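Side-chain contacts in 2-dehydro-3-deoxy-D-arabinonate dehydratase (Sulfolobus solfataricus, PDB 2Q18), which catalyses the magnesium-dependent dehydration of 2-dehydro-3-deoxy-D-arabinonate to 2,5-dioxopentanoate, a step in pentose oxidation: residues 30-33 and 34-38; 59-63 and 64-68; 236-239 and 240-244. All blocks are in the same frame, centred on the assembly; numbering follows the deposited sequence.

Contact 1 (30-33 and 34-38)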
loop_
_atom_site.group_PDB
_atom_site.type_symbol
_atom_site.label_atom_id
_atom_site.label_comp_id
_atom_site.label_asym_id
_atom_site.label_seq_id
_atom_site.Cartn_x
_atom_site.Cartn_y
_atom_site.Cartn_z
ATOM N N PRO A 30 -3.211 -16.525 -5.973
ATOM C CA PRO A 30 -3.830 -17.789 -6.392
ATOM C C PRO A 30 -5.295 -17.691 -6.830
ATOM O O PRO A 30 -5.687 -18.399 -7.750
ATOM C CB PRO A 30 -3.669 -18.697 -5.161
ATOM C CG PRO A 30 -3.444 -17.760 -4.011
ATOM C CD PRO A 30 -2.714 -16.589 -4.583
ATOM N N ILE A 31 -6.094 -16.830 -6.199
ATOM C CA ILE A 31 -7.480 -16.618 -6.647
ATOM C C ILE A 31 -7.497 -16.042 -8.070
ATOM O O ILE A 31 -8.231 -16.527 -8.933
ATOM C CB ILE A 31 -8.305 -15.729 -5.674
ATOM C CG1 ILE A 31 -8.479 -16.440 -4.322
ATOM C CG2 ILE A 31 -9.682 -15.410 -6.266
ATOM C CD1 ILE A 31 -8.850 -15.516 -3.165
ATOM N N LYS A 32 -6.661 -15.031 -8.306
ATOM C CA LYS A 32 -6.480 -14.460 -9.640
ATOM C C LYS A 32 -6.003 -15.518 -10.641
ATOM O O LYS A 32 -6.490 -15.565 -11.773
ATOM C CB LYS A 32 -5.511 -13.270 -9.584
ATOM C CG LYS A 32 -5.173 -12.635 -10.937
ATOM C CD LYS A 32 -6.388 -12.008 -11.627
ATOM C CE LYS A 32 -5.999 -11.371 -12.962
ATOM N NZ LYS A 32 -7.185 -10.835 -13.696
ATOM N N ALA A 33 -5.078 -16.379 -10.211
ATOM C CA ALA A 33 -4.583 -17.469 -11.053
ATOM C C ALA A 33 -5.698 -18.438 -11.441
ATOM O O ALA A 33 -5.762 -18.883 -12.589
ATOM C CB ALA A 33 -3.441 -18.216 -10.363
ATOM N N LEU A 34 -6.571 -18.754 -10.483
ATOM C CA LEU A 34 -7.699 -19.657 -10.722
ATOM C C LEU A 34 -8.715 -19.055 -11.694
ATOM O O LEU A 34 -9.263 -19.760 -12.546
ATOM C CB LEU A 34 -8.387 -20.034 -9.406
ATOM C CG LEU A 34 -7.656 -21.002 -8.464
ATOM C CD1 LEU A 34 -8.331 -21.018 -7.103
ATOM C CD2 LEU A 34 -7.572 -22.421 -9.051
ATOM N N MET A 35 -8.963 -17.754 -11.552
ATOM C CA MET A 35 -9.838 -17.024 -12.471
ATOM C C MET A 35 -9.278 -17.041 -13.899
ATOM O O MET A 35 -10.000 -17.359 -14.842
ATOM C CB MET A 35 -10.066 -15.594 -11.978
ATOM C CG MET A 35 -10.941 -15.510 -10.728
ATOM S SD MET A 35 -10.946 -13.874 -9.978
ATOM C CE MET A 35 -11.880 -12.957 -11.208
ATOM N N ARG A 36 -7.987 -16.732 -14.045
ATOM C CA ARG A 36 -7.319 -16.788 -15.351
ATOM C C ARG A 36 -7.405 -18.177 -15.984
ATOM O O ARG A 36 -7.735 -18.304 -17.170
ATOM C CB ARG A 36 -5.854 -16.350 -15.250
ATOM C CG ARG A 36 -5.134 -16.298 -16.606
ATOM C CD ARG A 36 -3.678 -15.851 -16.485
ATOM N NE ARG A 36 -3.548 -14.578 -15.775
ATOM C CZ ARG A 36 -3.704 -13.375 -16.329
ATOM N NH1 ARG A 36 -3.560 -12.287 -15.584
ATOM N NH2 ARG A 36 -4.006 -13.253 -17.618
ATOM N N TYR A 37 -7.102 -19.210 -15.196
ATOM C CA TYR A 37 -7.132 -20.584 -15.688
ATOM C C TYR A 37 -8.532 -20.967 -16.165
ATOM O O TYR A 37 -8.686 -21.648 -17.179
ATOM C CB TYR A 37 -6.644 -21.576 -14.623
ATOM C CG TYR A 37 -6.429 -22.967 -15.180
ATOM C CD1 TYR A 37 -7.502 -23.840 -15.357
ATOM C CD2 TYR A 37 -5.159 -23.400 -15.554
ATOM C CE1 TYR A 37 -7.316 -25.109 -15.885
ATOM C CE2 TYR A 37 -4.961 -24.676 -16.083
ATOM C CZ TYR A 37 -6.048 -25.522 -16.241
ATOM O OH TYR A 37 -5.874 -26.785 -16.762
ATOM N N SER A 38 -9.543 -20.519 -15.426
ATOM C CA SER A 38 -10.937 -20.754 -15.781
ATOM C C SER A 38 -11.299 -20.159 -17.140
ATOM O O SER A 38 -12.183 -20.668 -17.833
ATOM C CB SER A 38 -11.856 -20.167 -14.716
ATOM O OG SER A 38 -13.180 -20.629 -14.895
#
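The Arg36 guanidinium is the flat group that meets the preceding turn: Lys32 CE approaches its NH1 obliquely, at 3.7 Å. The other flat group, the Tyr37 ring, leads away, and that residue touches the earlier turn through its CB, 3.5 Å from Ala33 O. All of this lies on helix 30-40, where i to i+4 pairing brings Lys32 beside Arg36 and Ile31 beside Met35. The helical evidence is direct: the backbone N of Leu34, Met35, Arg36 and Tyr37 each donates to the carbonyl four residues back, Arg36 N to Lys32 O at 3.0 Å with an N-H...O angle of 169°. Arg36 sets out with CG anti to its amide nitrogen (chi1 -176°), stays extended through chi2 and bends at chi3, while Lys32 bends at chi2, and the two long chains come to cross. Their charged ends stay close, Lys32 NZ lying 4.3 Å from Arg36 NH1. A salt bridge from NH1 to Glu28 probably offsets this like-charge pair, and near the start of the helix Asp29 accepts a hydrogen bond from Lys32 N. Leu34 turns against Leu3 of strand 2-8, on which Pro30 also packs, while Met35 touches Leu157 of strand 156-167. The apolar pair is looser: Ile31 CG2 stands 4.2 Å from Met35 SD, whereas Met35 CG comes to 3.4 Å from Ile31 O.

Contact 2 (59-63 and 64-68)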
loop_
_atom_site.group_PDB
_atom_site.type_symbol
_atom_site.label_atom_id
_atom_site.label_comp_id
_atom_site.label_asym_id
_atom_site.label_seq_id
_atom_site.Cartn_x
_atom_site.Cartn_y
_atom_site.Cartn_z
ATOM N N SER A 59 4.837 -34.524 5.248
ATOM C CA SER A 59 5.584 -33.958 6.370
ATOM C C SER A 59 5.225 -32.506 6.719
ATOM O O SER A 59 5.708 -31.977 7.725
ATOM C CB SER A 59 7.088 -34.090 6.115
ATOM O OG SER A 59 7.438 -35.444 5.887
ATOM N N PHE A 60 4.388 -31.875 5.885
ATOM C CA PHE A 60 3.837 -30.521 6.127
ATOM C C PHE A 60 4.854 -29.382 5.976
ATOM O O PHE A 60 4.567 -28.363 5.333
ATOM C CB PHE A 60 3.122 -30.397 7.488
ATOM C CG PHE A 60 2.115 -31.492 7.774
ATOM C CD1 PHE A 60 1.499 -32.204 6.745
ATOM C CD2 PHE A 60 1.759 -31.779 9.085
ATOM C CE1 PHE A 60 0.572 -33.202 7.025
ATOM C CE2 PHE A 60 0.823 -32.774 9.372
ATOM C CZ PHE A 60 0.233 -33.484 8.342
ATOM N N GLN A 61 6.024 -29.552 6.585
ATOM C CA GLN A 61 7.099 -28.572 6.494
ATOM C C GLN A 61 8.387 -29.241 6.024
ATOM O O GLN A 61 8.793 -30.272 6.566
ATOM C CB GLN A 61 7.304 -27.848 7.836
ATOM C CG GLN A 61 8.508 -26.889 7.859
ATOM C CD GLN A 61 8.388 -25.756 8.879
ATOM O OE1 GLN A 61 7.542 -25.783 9.778
ATOM N NE2 GLN A 61 9.247 -24.746 8.734
ATOM N N ILE A 62 8.995 -28.663 4.991
ATOM C CA ILE A 62 10.327 -29.045 4.525
ATOM C C ILE A 62 11.186 -27.791 4.596
ATOM O O ILE A 62 10.840 -26.761 4.008
ATOM C CB ILE A 62 10.327 -29.566 3.055
ATOM C CG1 ILE A 62 9.235 -30.620 2.812
ATOM C CG2 ILE A 62 11.722 -30.089 2.659
ATOM C CD1 ILE A 62 9.340 -31.879 3.676
ATOM N N ASN A 63 12.302 -27.883 5.317
ATOM C CA ASN A 63 13.207 -26.750 5.517
ATOM C C ASN A 63 12.479 -25.529 6.085
ATOM O O ASN A 63 11.930 -25.601 7.186
ATOM C CB ASN A 63 13.972 -26.422 4.226
ATOM C CG ASN A 63 14.910 -27.546 3.800
ATOM O OD1 ASN A 63 14.868 -28.005 2.656
ATOM N ND2 ASN A 63 15.754 -27.999 4.725
ATOM N N ASP A 64 12.453 -24.424 5.340
ATOM C CA ASP A 64 11.782 -23.213 5.821
ATOM C C ASP A 64 10.419 -22.934 5.167
ATOM O O ASP A 64 9.859 -21.845 5.335
ATOM C CB ASP A 64 12.707 -21.990 5.726
ATOM C CG ASP A 64 13.207 -21.734 4.318
ATOM O OD1 ASP A 64 13.004 -22.597 3.433
ATOM O OD2 ASP A 64 13.815 -20.663 4.096
ATOM N N ILE A 65 9.884 -23.917 4.440
ATOM C CA ILE A 65 8.539 -23.798 3.866
ATOM C C ILE A 65 7.544 -24.764 4.514
ATOM O O ILE A 65 7.879 -25.914 4.811
ATOM C CB ILE A 65 8.517 -23.946 2.310
ATOM C CG1 ILE A 65 8.826 -25.384 1.870
ATOM C CG2 ILE A 65 9.468 -22.932 1.652
ATOM C CD1 ILE A 65 8.606 -25.653 0.382
ATOM N N ARG A 66 6.322 -24.286 4.726
ATOM C CA ARG A 66 5.263 -25.099 5.308
ATOM C C ARG A 66 3.967 -24.927 4.519
ATOM O O ARG A 66 3.520 -23.798 4.281
ATOM C CB ARG A 66 5.050 -24.718 6.778
ATOM C CG ARG A 66 4.007 -25.569 7.493
ATOM C CD ARG A 66 3.823 -25.159 8.951
ATOM N NE ARG A 66 3.334 -23.788 9.119
ATOM C CZ ARG A 66 2.066 -23.405 8.959
ATOM N NH1 ARG A 66 1.131 -24.277 8.600
ATOM N NH2 ARG A 66 1.734 -22.137 9.146
ATOM N N ILE A 67 3.366 -26.047 4.118
ATOM C CA ILE A 67 2.098 -26.018 3.393
ATOM C C ILE A 67 0.994 -25.433 4.287
ATOM O O ILE A 67 1.028 -25.577 5.513
ATOM C CB ILE A 67 1.726 -27.420 2.817
ATOM C CG1 ILE A 67 0.617 -27.309 1.762
ATOM C CG2 ILE A 67 1.387 -28.422 3.952
ATOM C CD1 ILE A 67 0.412 -28.568 0.920
ATOM N N THR A 68 0.045 -24.737 3.674
ATOM C CA THR A 68 -1.041 -24.105 4.425
ATOM C C THR A 68 -2.323 -24.104 3.586
ATOM O O THR A 68 -2.429 -24.869 2.621
ATOM C CB THR A 68 -0.629 -22.684 4.938
ATOM O OG1 THR A 68 -1.653 -22.155 5.792
ATOM C CG2 THR A 68 -0.346 -21.711 3.777
#
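Phe60 and Ile67 meet in the tightly packed half of this contact, where Ile67 N donates to Phe60 O at 2.9 Å, the donor nearly in line with the C=O bond (168°). The same oxygen receives Arg66 CA at 3.3 Å as a CA-H...O contact. Ile67 CG2 lies 3.5 Å from Phe60 O, a position set by the branch falling between its own backbone N and carbonyl carbon. The Phe60 ring itself leads elsewhere, to an edge-to-face stack with His127. Farther along, Ile62 and Ile65 exchange backbone bonds in both directions, Ile65 N to Ile62 O being 3.0 Å, and Ile65 CG1 sits 3.2 Å from that same oxygen. These bonds define a tight antiparallel beta hairpin of strands 61-62 and 65-67, closed by a type II' turn from Ile62 to Ile65 in which Asn63 takes a positive phi. Ile62 and Ile65 share one face of the hairpin, and both touch Leu56 of helix 53-59. The other face, bearing Gln61 and Arg66, is much looser. Their side chains cross, with amide and guanidinium planes 57° apart, and Gln61 OE1 comes no closer than 3.9 Å to Arg66 CD. The guanidinium goes instead to a salt bridge with Glu129. Gln61, on the exposed side, extends its chain toward the turn until NE2 donates to Asn63 O at 3.2 Å, the acceptor 22° out of the amide plane.

Contact 3 (236-239 and 240-244)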
loop_
_atom_site.group_PDB
_atom_site.type_symbol
_atom_site.label_atom_id
_atom_site.label_comp_id
_atom_site.label_asym_id
_atom_site.label_seq_id
_atom_site.Cartn_x
_atom_site.Cartn_y
_atom_site.Cartn_z
ATOM N N GLN A 236 -27.209 -25.333 -5.167
ATOM C CA GLN A 236 -26.657 -24.754 -3.943
ATOM C C GLN A 236 -26.092 -23.363 -4.230
ATOM O O GLN A 236 -26.331 -22.426 -3.466
ATOM C CB GLN A 236 -25.572 -25.651 -3.342
ATOM C CG GLN A 236 -26.036 -27.063 -2.974
ATOM C CD GLN A 236 -24.941 -27.877 -2.301
ATOM O OE1 GLN A 236 -23.890 -27.345 -1.937
ATOM N NE2 GLN A 236 -25.184 -29.169 -2.129
ATOM N N ILE A 237 -25.355 -23.242 -5.334
ATOM C CA ILE A 237 -24.782 -21.962 -5.758
ATOM C C ILE A 237 -25.887 -20.942 -6.061
ATOM O O ILE A 237 -25.803 -19.793 -5.624
ATOM C CB ILE A 237 -23.840 -22.117 -6.981
ATOM C CG1 ILE A 237 -22.652 -23.029 -6.638
ATOM C CG2 ILE A 237 -23.345 -20.746 -7.459
ATOM C CD1 ILE A 237 -21.799 -23.415 -7.836
ATOM N N GLN A 238 -26.918 -21.380 -6.789
ATOM C CA GLN A 238 -28.084 -20.540 -7.103
ATOM C C GLN A 238 -28.653 -19.853 -5.858
ATOM O O GLN A 238 -28.833 -18.639 -5.846
ATOM C CB GLN A 238 -29.172 -21.366 -7.813
ATOM C CG GLN A 238 -30.483 -20.612 -8.067
ATOM C CD GLN A 238 -31.625 -21.493 -8.590
ATOM O OE1 GLN A 238 -32.732 -21.006 -8.817
ATOM N NE2 GLN A 238 -31.361 -22.785 -8.780
ATOM N N TYR A 239 -28.922 -20.628 -4.812
ATOM C CA TYR A 239 -29.502 -20.078 -3.587
ATOM C C TYR A 239 -28.498 -19.283 -2.742
ATOM O O TYR A 239 -28.891 -18.373 -2.009
ATOM C CB TYR A 239 -30.187 -21.174 -2.762
ATOM C CG TYR A 239 -31.543 -21.566 -3.314
ATOM C CD1 TYR A 239 -31.655 -22.463 -4.379
ATOM C CD2 TYR A 239 -32.715 -21.023 -2.784
ATOM C CE1 TYR A 239 -32.905 -22.817 -4.895
ATOM C CE2 TYR A 239 -33.969 -21.369 -3.293
ATOM C CZ TYR A 239 -34.054 -22.264 -4.346
ATOM O OH TYR A 239 -35.290 -22.603 -4.850
ATOM N N LEU A 240 -27.216 -19.629 -2.852
ATOM C CA LEU A 240 -26.153 -18.882 -2.175
ATOM C C LEU A 240 -26.070 -17.437 -2.674
ATOM O O LEU A 240 -26.037 -16.501 -1.873
ATOM C CB LEU A 240 -24.790 -19.572 -2.349
ATOM C CG LEU A 240 -23.551 -18.771 -1.907
ATOM C CD1 LEU A 240 -23.620 -18.418 -0.426
ATOM C CD2 LEU A 240 -22.255 -19.511 -2.226
ATOM N N ILE A 241 -26.039 -17.269 -3.995
ATOM C CA ILE A 241 -25.787 -15.957 -4.599
ATOM C C ILE A 241 -27.041 -15.099 -4.797
ATOM O O ILE A 241 -26.933 -13.917 -5.138
ATOM C CB ILE A 241 -24.978 -16.066 -5.927
ATOM C CG1 ILE A 241 -25.813 -16.721 -7.037
ATOM C CG2 ILE A 241 -23.662 -16.811 -5.686
ATOM C CD1 ILE A 241 -25.172 -16.658 -8.422
ATOM N N ARG A 242 -28.216 -15.682 -4.564
ATOM C CA ARG A 242 -29.481 -14.956 -4.723
ATOM C C ARG A 242 -29.559 -13.748 -3.795
ATOM O O ARG A 242 -29.584 -13.902 -2.571
ATOM C CB ARG A 242 -30.681 -15.874 -4.480
ATOM C CG ARG A 242 -32.025 -15.173 -4.663
ATOM C CD ARG A 242 -33.187 -16.115 -4.448
ATOM N NE ARG A 242 -33.308 -17.100 -5.523
ATOM C CZ ARG A 242 -34.250 -18.039 -5.569
ATOM N NH1 ARG A 242 -35.153 -18.130 -4.599
ATOM N NH2 ARG A 242 -34.284 -18.891 -6.584
ATOM N N ASP A 243 -29.596 -12.555 -4.395
ATOM C CA ASP A 243 -29.634 -11.280 -3.667
ATOM C C ASP A 243 -28.468 -11.127 -2.683
ATOM O O ASP A 243 -28.529 -10.333 -1.741
ATOM C CB ASP A 243 -30.984 -11.103 -2.955
ATOM C CG ASP A 243 -32.162 -11.125 -3.922
ATOM O OD1 ASP A 243 -32.014 -10.627 -5.060
ATOM O OD2 ASP A 243 -33.231 -11.642 -3.542
ATOM N N ASN A 244 -27.404 -11.885 -2.930
ATOM C CA ASN A 244 -26.316 -12.041 -1.972
ATOM C C ASN A 244 -24.979 -12.117 -2.700
ATOM O O ASN A 244 -24.553 -13.193 -3.109
ATOM C CB ASN A 244 -26.553 -13.293 -1.117
ATOM C CG ASN A 244 -25.542 -13.442 0.010
ATOM O OD1 ASN A 244 -25.088 -12.455 0.596
ATOM N ND2 ASN A 244 -25.196 -14.690 0.328
HETATM O O HOH W 1 -28.898 -15.787 -0.583
#
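Arg242 reaches back over the Tyr239 ring and alongside Gln238, starting with CB 3.6 Å from Gln238 O. With CG and CD extended and the chain bent at chi3, the guanidinium turns to lie over one face of the Tyr239 ring. CZ stands 4.5 Å from the ring centroid and 27° off its normal, an off-centre cation-pi contact with the two planes tilted 40° to each other. NH1 touches Tyr239 CE2 at 3.7 Å and also forms a salt bridge with Asp136 of the third subunit. NH2 lies 4.1 Å from Tyr239 CZ and has Gln238 OE1 at 3.4 Å, near the guanidinium plane. The contact spans the C-terminal end of helix 233-241: the bond from Arg242 N to Gln238 O is weak, 3.3 Å with an angle of 124° at the hydrogen, and a type II turn from Ile241 to Asn244 follows. Replacing Arg242 by an alanine is likely to leave Asp136 of the third subunit without its charged mate and the Tyr239 ring face without its cation. At the end of the turn, Asn244 folds back so that ND2 donates to Leu240 O at 3.0 Å.

Contacts 1 and 3 are both partly buried and lie on helices, 30-40 and 233-241, whereas contact 2 is a surface hairpin. Contacts 1 and 2 both meet strand 2-8, contact 1 by side-chain packing on Leu3 and contact 2 as its antiparallel neighbour, although their centres are 24 Å apart; contacts 2 and 3 lie on opposite sides of the chain's centre. The chemistry follows place. Contact 1 brings two cations close together beside an acid of the same chain, contact 2 relies on backbone bonding and touches no other subunit, and contact 3 combines aromatic and ionic contacts at a subunit interface. Contact 3 also lies nearest the metal site, the Gln236 side chain being about 7 Å from that of Glu145.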